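Local structure of regulatory protein LEU3 (Saccharomyces cerevisiae, 2ER8) at residues C6-Q12 and C26-K32. The protein binds DNA bearing everted CGG half-sites through its zinc cluster domain, the part present here, and controls RNA levels of leucine-specific genes. Sequence-based numbering, arbitrary orientation.
Sequences CVECRQQ and CTKCAKK. With ZN (zinc ion), chain I; ZN (zinc ion), chain J; nucleotides of chain A; nucleotides of chain B.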
ATOM      1  N   CYS E   6       3.745  10.557  12.205  1.00 48.85           N
ATOM      2  CA  CYS E   6       3.272  10.572  13.570  1.00 45.97           C
ATOM      3  C   CYS E   6       1.941   9.868  13.642  1.00 46.11           C
ATOM      4  O   CYS E   6       1.213   9.774  12.658  1.00 45.66           O
ATOM      5  CB  CYS E   6       3.098  11.994  14.054  1.00 45.10           C
ATOM      6  SG  CYS E   6       1.597  12.672  13.481  1.00 45.65           S
ATOM      7  N   VAL E   7       1.637   9.377  14.830  1.00 48.53           N
ATOM      8  CA  VAL E   7       0.407   8.665  15.088  1.00 49.90           C
ATOM      9  C   VAL E   7      -0.791   9.226  14.378  1.00 51.38           C
ATOM     10  O   VAL E   7      -1.379   8.560  13.565  1.00 51.90           O
ATOM     11  CB  VAL E   7       0.103   8.686  16.558  1.00 49.09           C
ATOM     12  CG1 VAL E   7      -1.134   7.903  16.842  1.00 49.01           C
ATOM     13  CG2 VAL E   7       1.286   8.143  17.305  1.00 51.18           C
ATOM     14  N   GLU E   8      -1.156  10.457  14.709  1.00 55.34           N
ATOM     15  CA  GLU E   8      -2.320  11.098  14.115  1.00 56.32           C
ATOM     16  C   GLU E   8      -2.297  11.090  12.608  1.00 55.15           C
ATOM     17  O   GLU E   8      -3.308  10.779  11.995  1.00 55.40           O
ATOM     18  CB  GLU E   8      -2.457  12.534  14.610  1.00 61.15           C
ATOM     19  CG  GLU E   8      -3.771  13.175  14.232  1.00 67.10           C
ATOM     20  CD  GLU E   8      -4.980  12.256  14.504  1.00 70.09           C
ATOM     21  OE1 GLU E   8      -4.944  11.491  15.495  1.00 71.01           O
ATOM     22  OE2 GLU E   8      -5.977  12.297  13.740  1.00 69.49           O
ATOM     23  N   CYS E   9      -1.170  11.427  11.997  1.00 49.87           N
ATOM     24  CA  CYS E   9      -1.126  11.404  10.546  1.00 47.02           C
ATOM     25  C   CYS E   9      -1.317  10.015  10.001  1.00 46.58           C
ATOM     26  O   CYS E   9      -1.963   9.837   8.978  1.00 44.07           O
ATOM     27  CB  CYS E   9       0.153  12.003  10.061  1.00 47.97           C
ATOM     28  SG  CYS E   9      -0.036  13.721  10.361  1.00 49.00           S
ATOM     29  N   ARG E  10      -0.795   9.015  10.700  1.00 43.67           N
ATOM     30  CA  ARG E  10      -0.997   7.612  10.288  1.00 42.47           C
ATOM     31  C   ARG E  10      -2.454   7.205  10.381  1.00 41.54           C
ATOM     32  O   ARG E  10      -2.977   6.529   9.512  1.00 41.81           O
ATOM     33  CB  ARG E  10      -0.214   6.656  11.161  1.00 47.12           C
ATOM     34  CG  ARG E  10       1.204   6.529  10.739  1.00 51.13           C
ATOM     35  CD  ARG E  10       1.865   5.411  11.458  1.00 53.56           C
ATOM     36  NE  ARG E  10       3.191   5.203  10.906  1.00 55.79           N
ATOM     37  CZ  ARG E  10       4.066   4.364  11.430  1.00 55.75           C
ATOM     38  NH1 ARG E  10       3.725   3.671  12.511  1.00 54.91           N
ATOM     39  NH2 ARG E  10       5.268   4.233  10.888  1.00 56.23           N
ATOM     40  N   GLN E  11      -3.086   7.586  11.477  1.00 43.70           N
ATOM     41  CA  GLN E  11      -4.495   7.322  11.699  1.00 44.11           C
ATOM     42  C   GLN E  11      -5.324   7.962  10.581  1.00 44.65           C
ATOM     43  O   GLN E  11      -6.311   7.376  10.095  1.00 45.08           O
ATOM     44  CB  GLN E  11      -4.906   7.905  13.045  1.00 43.63           C
ATOM     45  CG  GLN E  11      -6.410   7.845  13.305  1.00 43.92           C
ATOM     46  CD  GLN E  11      -6.956   6.438  13.302  1.00 44.66           C
ATOM     47  OE1 GLN E  11      -6.282   5.513  13.786  1.00 44.81           O
ATOM     48  NE2 GLN E  11      -8.197   6.259  12.774  1.00 44.42           N
ATOM     49  N   GLN E  12      -4.917   9.161  10.164  1.00 42.90           N
ATOM     50  CA  GLN E  12      -5.650   9.852   9.099  1.00 42.56           C
ATOM     51  C   GLN E  12      -5.022   9.682   7.680  1.00 41.92           C
ATOM     52  O   GLN E  12      -5.447  10.320   6.705  1.00 41.07           O
ATOM     53  CB  GLN E  12      -5.812  11.341   9.445  1.00 44.67           C
ATOM     54  CG  GLN E  12      -6.365  11.610  10.803  1.00 47.96           C
ATOM     55  CD  GLN E  12      -7.667  10.930  11.048  1.00 51.33           C
ATOM     56  OE1 GLN E  12      -8.428  10.721  10.124  1.00 54.78           O
ATOM     57  NE2 GLN E  12      -7.959  10.613  12.307  1.00 53.08           N
ATOM     58  N   CYS E  26       3.864  18.129  14.199  1.00 79.46           N
ATOM     59  CA  CYS E  26       3.702  18.134  12.753  1.00 74.03           C
ATOM     60  C   CYS E  26       2.577  19.091  12.436  1.00 73.69           C
ATOM     61  O   CYS E  26       1.652  19.286  13.234  1.00 71.78           O
ATOM     62  CB  CYS E  26       3.380  16.737  12.201  1.00 69.10           C
ATOM     63  SG  CYS E  26       1.688  16.208  12.516  1.00 63.03           S
ATOM     64  N   THR E  27       2.693  19.709  11.269  1.00 72.71           N
ATOM     65  CA  THR E  27       1.718  20.670  10.784  1.00 72.99           C
ATOM     66  C   THR E  27       0.297  20.214  11.116  1.00 72.37           C
ATOM     67  O   THR E  27      -0.410  20.861  11.892  1.00 70.73           O
ATOM     68  CB  THR E  27       1.838  20.844   9.253  1.00 78.01           C
ATOM     69  OG1 THR E  27       3.167  21.262   8.911  1.00 81.44           O
ATOM     70  CG2 THR E  27       0.862  21.867   8.768  1.00 81.49           C
ATOM     71  N   LYS E  28      -0.093  19.085  10.526  1.00 70.91           N
ATOM     72  CA  LYS E  28      -1.413  18.499  10.716  1.00 69.13           C
ATOM     73  C   LYS E  28      -1.844  18.417  12.175  1.00 69.20           C
ATOM     74  O   LYS E  28      -2.971  18.777  12.501  1.00 72.09           O
ATOM     75  CB  LYS E  28      -1.445  17.103  10.094  1.00 66.63           C
ATOM     76  CG  LYS E  28      -1.481  17.072   8.561  1.00 64.90           C
ATOM     77  CD  LYS E  28      -2.867  17.428   8.079  1.00 64.64           C
ATOM     78  CE  LYS E  28      -3.047  17.242   6.602  1.00 64.91           C
ATOM     79  NZ  LYS E  28      -4.462  17.594   6.202  1.00 63.16           N
ATOM     80  N   CYS E  29      -0.947  17.947  13.044  1.00 73.93           N
ATOM     81  CA  CYS E  29      -1.249  17.805  14.480  1.00 76.79           C
ATOM     82  C   CYS E  29      -1.445  19.148  15.174  1.00 78.27           C
ATOM     83  O   CYS E  29      -2.275  19.290  16.074  1.00 80.55           O
ATOM     84  CB  CYS E  29      -0.148  17.012  15.204  1.00 74.47           C
ATOM     85  SG  CYS E  29      -0.319  15.217  15.081  1.00 71.23           S
ATOM     86  N   ALA E  30      -0.662  20.131  14.755  1.00 76.89           N
ATOM     87  CA  ALA E  30      -0.779  21.468  15.297  1.00 76.33           C
ATOM     88  C   ALA E  30      -2.168  22.037  14.939  1.00 76.16           C
ATOM     89  O   ALA E  30      -2.936  22.449  15.820  1.00 74.19           O
ATOM     90  CB  ALA E  30       0.317  22.330  14.716  1.00 72.86           C
ATOM     91  N   LYS E  31      -2.483  22.054  13.648  1.00 79.03           N
ATOM     92  CA  LYS E  31      -3.751  22.571  13.195  1.00 81.56           C
ATOM     93  C   LYS E  31      -4.928  21.909  13.896  1.00 83.69           C
ATOM     94  O   LYS E  31      -5.963  22.526  14.068  1.00 85.81           O
ATOM     95  CB  LYS E  31      -3.865  22.369  11.704  1.00 82.01           C
ATOM     96  CG  LYS E  31      -5.048  23.095  11.094  1.00 79.57           C
ATOM     97  CD  LYS E  31      -4.957  23.117   9.552  1.00 78.02           C
ATOM     98  CE  LYS E  31      -5.156  21.702   8.883  1.00 76.67           C
ATOM     99  NZ  LYS E  31      -4.020  20.726   9.065  1.00 75.70           N
ATOM    100  N   LYS E  32      -4.775  20.653  14.299  1.00 87.06           N
ATOM    101  CA  LYS E  32      -5.846  19.938  14.999  1.00 89.30           C
ATOM    102  C   LYS E  32      -5.703  20.192  16.497  1.00 94.40           C
ATOM    103  O   LYS E  32      -6.480  19.691  17.300  1.00 93.38           O
ATOM    104  CB  LYS E  32      -5.749  18.431  14.742  1.00 82.65           C
ATOM    105  CG  LYS E  32      -5.923  18.017  13.306  1.00 76.80           C
ATOM    106  CD  LYS E  32      -6.047  16.506  13.184  1.00 73.52           C
ATOM    107  CE  LYS E  32      -7.230  15.983  14.019  1.00 72.78           C
ATOM    108  NZ  LYS E  32      -7.775  14.681  13.520  1.00 72.12           N
TER
HETATM  109 ZN    ZN I 104       1.669  14.851  14.439  1.00 50.57          ZN
HETATM  110 ZN    ZN J 105       2.083  14.140  11.427  1.00 44.15          ZN
ATOM    111  P    DA A   7       4.741   5.422   7.464  1.00 62.00           P
ATOM    112  OP1  DA A   7       5.618   5.907   8.541  1.00 52.40           O
ATOM    113  OP2  DA A   7       3.325   5.097   7.789  1.00 55.05           O
ATOM    114  O5'  DA A   7       4.724   6.496   6.291  1.00 56.27           O
ATOM    115  C5'  DA A   7       5.928   6.924   5.719  1.00 54.55           C
ATOM    116  C4'  DA A   7       5.669   7.705   4.456  1.00 55.11           C
ATOM    117  O4'  DA A   7       5.040   6.840   3.476  1.00 55.25           O
ATOM    118  C3'  DA A   7       4.696   8.864   4.654  1.00 54.98           C
ATOM    119  O3'  DA A   7       5.023   9.934   3.750  1.00 57.11           O
ATOM    120  C2'  DA A   7       3.353   8.224   4.362  1.00 52.96           C
ATOM    121  C1'  DA A   7       3.708   7.241   3.239  1.00 51.07           C
ATOM    122  N9   DA A   7       2.903   6.034   3.125  1.00 47.13           N
ATOM    123  C8   DA A   7       2.565   5.189   4.150  1.00 45.27           C
ATOM    124  N7   DA A   7       1.777   4.197   3.797  1.00 44.60           N
ATOM    125  C5   DA A   7       1.599   4.379   2.428  1.00 43.17           C
ATOM    126  C6   DA A   7       0.847   3.641   1.458  1.00 42.39           C
ATOM    127  N6   DA A   7       0.120   2.551   1.745  1.00 41.89           N
ATOM    128  N1   DA A   7       0.869   4.082   0.179  1.00 43.06           N
ATOM    129  C2   DA A   7       1.587   5.206  -0.095  1.00 43.95           C
ATOM    130  N3   DA A   7       2.329   5.988   0.735  1.00 44.38           N
ATOM    131  C4   DA A   7       2.293   5.503   1.998  1.00 44.89           C
TER
ATOM    132  P    DC B   2     -12.427   9.786  12.472  1.00 51.15           P
ATOM    133  OP1  DC B   2     -13.320   9.411  13.616  1.00 48.43           O
ATOM    134  OP2  DC B   2     -10.931   9.842  12.679  1.00 48.27           O
ATOM    135  O5'  DC B   2     -12.781   8.801  11.268  1.00 44.12           O
ATOM    136  C5'  DC B   2     -12.595   9.238   9.934  1.00 40.63           C
ATOM    137  C4'  DC B   2     -13.019   8.179   8.944  1.00 40.00           C
ATOM    138  O4'  DC B   2     -12.869   8.798   7.656  1.00 41.71           O
ATOM    139  C3'  DC B   2     -12.114   6.955   8.909  1.00 41.68           C
ATOM    140  O3'  DC B   2     -12.857   5.792   8.480  1.00 44.25           O
ATOM    141  C2'  DC B   2     -11.032   7.378   7.930  1.00 41.54           C
ATOM    142  C1'  DC B   2     -11.790   8.250   6.953  1.00 42.89           C
ATOM    143  N1   DC B   2     -11.053   9.379   6.416  1.00 46.06           N
ATOM    144  C2   DC B   2     -11.146   9.651   5.018  1.00 48.49           C
ATOM    145  O2   DC B   2     -11.914   8.946   4.310  1.00 49.18           O
ATOM    146  N3   DC B   2     -10.424  10.675   4.496  1.00 49.22           N
ATOM    147  C4   DC B   2      -9.624  11.395   5.288  1.00 49.43           C
ATOM    148  N4   DC B   2      -8.907  12.369   4.731  1.00 49.26           N
ATOM    149  C5   DC B   2      -9.529  11.153   6.704  1.00 48.75           C
ATOM    150  C6   DC B   2     -10.254  10.146   7.219  1.00 47.04           C
TER
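Cys6 and Cys26 stand at the N-caps of two short helices, 7-11 and 27-31, that face each other across two zinc ions, with 7.6 Å between the CA atoms of Cys6 and Cys26. Cys6 SG accepts a capping bond from Cys9 N, and Cys26 SG one from Cys29 N. With chi1 at 80° and 75°, both sulfurs are flanked by their own backbone N and C and bridge the two metals, Cys6 SG lying 2.4 Å from one zinc and 2.6 Å from the other; Cys29 and Cys36 complete one site, Cys9 and Cys16 the other. This is the Zn(2)Cys(6) binuclear cluster of fungal transcription factors, in which metal takes the place of a large hydrophobic core. Aliphatic carbons cover the sulfurs, Glu8 CB 3.5 Å from Cys29 SG and Lys28 CB 3.7 Å from Cys9 SG. Farther along, Lys32 crosses Glu8 at about a right angle in a salt bridge, NZ to OE2 3.0 Å, from above the carboxylate plane. Gln12 NE2 reaches that oxygen from the opposite face and also donates to OP2 of DC2 of chain B, linking acid to DNA backbone. Arg10 NH2 donates a nearly straight hydrogen bond, edge-on, to OP1 of DA7 of chain A (2.9 Å).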